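Local coordinates for nicotinate phosphoribosyltransferase (PDB 2IM5), which probably joins nicotinate to phosphoribosyl diphosphate, at the expense of ATP, to form nicotinate mononucleotide on the way to NAD(+), at residues Pro139-Lys142 and Gln143-Glu146. Numbering follows the deposited sequence.
Sequences PDWK and QVEE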
loop_
_atom_site.group_PDB
_atom_site.type_symbol
_atom_site.label_atom_id
_atom_site.label_comp_id
_atom_site.label_asym_id
_atom_site.label_seq_id
_atom_site.Cartn_x
_atom_site.Cartn_y
_atom_site.Cartn_z
ATOM N N PRO A 139 18.630 -11.714 -11.602
ATOM C CA PRO A 139 19.168 -11.342 -10.296
ATOM C C PRO A 139 20.487 -12.041 -9.972
ATOM O O PRO A 139 20.736 -13.161 -10.417
ATOM C CB PRO A 139 18.051 -11.756 -9.351
ATOM C CG PRO A 139 17.550 -13.010 -9.991
ATOM C CD PRO A 139 17.496 -12.646 -11.461
ATOM N N ASP A 140 21.339 -11.362 -9.218
ATOM C CA ASP A 140 22.600 -11.949 -8.790
ATOM C C ASP A 140 22.255 -12.598 -7.454
ATOM O O ASP A 140 22.356 -11.975 -6.399
ATOM C CB ASP A 140 23.664 -10.872 -8.580
ATOM C CG ASP A 140 24.943 -11.432 -7.994
ATOM O OD1 ASP A 140 24.999 -12.658 -7.734
ATOM O OD2 ASP A 140 25.890 -10.645 -7.790
ATOM N N TRP A 141 21.827 -13.849 -7.512
ATOM C CA TRP A 141 21.431 -14.558 -6.312
ATOM C C TRP A 141 22.453 -14.538 -5.190
ATOM O O TRP A 141 22.086 -14.551 -4.019
ATOM C CB TRP A 141 21.048 -15.988 -6.671
ATOM C CG TRP A 141 19.764 -16.030 -7.412
ATOM C CD1 TRP A 141 19.585 -16.300 -8.741
ATOM C CD2 TRP A 141 18.464 -15.761 -6.876
ATOM N NE1 TRP A 141 18.250 -16.219 -9.065
ATOM C CE2 TRP A 141 17.538 -15.888 -7.941
ATOM C CE3 TRP A 141 17.989 -15.424 -5.599
ATOM C CZ2 TRP A 141 16.163 -15.690 -7.767
ATOM C CZ3 TRP A 141 16.620 -15.225 -5.424
ATOM C CH2 TRP A 141 15.723 -15.360 -6.507
ATOM N N LYS A 142 23.732 -14.488 -5.543
ATOM C CA LYS A 142 24.773 -14.456 -4.530
ATOM C C LYS A 142 24.612 -13.182 -3.720
ATOM O O LYS A 142 24.706 -13.194 -2.493
ATOM C CB LYS A 142 26.159 -14.493 -5.174
ATOM C CG LYS A 142 27.299 -14.473 -4.164
ATOM C CD LYS A 142 28.641 -14.756 -4.825
ATOM C CE LYS A 142 29.743 -14.883 -3.785
ATOM N NZ LYS A 142 31.031 -15.333 -4.393
ATOM N N GLN A 143 24.369 -12.076 -4.412
ATOM C CA GLN A 143 24.183 -10.807 -3.728
ATOM C C GLN A 143 22.875 -10.786 -2.940
ATOM O O GLN A 143 22.824 -10.271 -1.822
ATOM C CB GLN A 143 24.181 -9.642 -4.711
ATOM C CG GLN A 143 24.019 -8.317 -3.990
ATOM C CD GLN A 143 23.926 -7.138 -4.920
ATOM O OE1 GLN A 143 24.785 -6.946 -5.781
ATOM N NE2 GLN A 143 22.882 -6.327 -4.750
ATOM N N VAL A 144 21.816 -11.324 -3.532
ATOM C CA VAL A 144 20.528 -11.373 -2.853
ATOM C C VAL A 144 20.716 -12.097 -1.518
ATOM O O VAL A 144 20.340 -11.582 -0.469
ATOM C CB VAL A 144 19.471 -12.126 -3.696
ATOM C CG1 VAL A 144 18.188 -12.283 -2.906
ATOM C CG2 VAL A 144 19.197 -11.368 -4.990
ATOM N N GLU A 145 21.310 -13.286 -1.567
ATOM C CA GLU A 145 21.557 -14.076 -0.363
ATOM C C GLU A 145 22.330 -13.267 0.676
ATOM O O GLU A 145 21.907 -13.142 1.828
ATOM C CB GLU A 145 22.365 -15.332 -0.706
ATOM C CG GLU A 145 21.641 -16.375 -1.548
ATOM C CD GLU A 145 20.555 -17.101 -0.776
ATOM O OE1 GLU A 145 20.786 -17.427 0.410
ATOM O OE2 GLU A 145 19.476 -17.359 -1.356
ATOM N N GLU A 146 23.461 -12.710 0.246
ATOM C CA GLU A 146 24.347 -11.936 1.114
ATOM C C GLU A 146 23.829 -10.628 1.706
ATOM O O GLU A 146 23.893 -10.430 2.921
ATOM C CB GLU A 146 25.671 -11.672 0.393
ATOM C CG GLU A 146 26.583 -12.893 0.344
ATOM C CD GLU A 146 27.834 -12.668 -0.498
ATOM O OE1 GLU A 146 28.483 -11.604 -0.351
ATOM O OE2 GLU A 146 28.168 -13.568 -1.304
#
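D140 O accepts two backbone N-H groups from the first turn of helix 141-157. The bond from V144 N to D140 O is the sound one: 3.0 Å, nearly straight at 164° and in the carbonyl plane. Q143 N also approaches D140 O, but its bond is strongly bent and weak. The D140 side chain caps the same end. Its CG is anti to the backbone N (chi1 174°), which turns the carboxylate back over the start of the helix. There D140 OD1 takes a weak bond from Q143 N at 3.4 Å and another weak one from K142 N. D140 OD2 lies 3.7 Å from Q143 CB. The negative carboxylate probably suits the positive end of the helix dipole. Regular helix bonds follow, E145 N to W141 O at 2.9 Å and E146 N to K142 O.

K142 is fully extended and runs alongside E146. OE2 of E146 lies against the lysine methylenes, and its 4.6 Å distance to K142 NZ is too long for a salt bridge. On another side of the helix, W141 CE3 meets V144 CB obliquely at 4.1 Å. P139 CG packs over one face of the indole, near its rim. W141 also touches helix 173-186, where R178 makes a salt bridge with E145. The arrangement is an aspartate N-cap, with weak side-chain bonds, starting helix 141-157 at the protein surface, where W141 and E145 pack against helix 173-186.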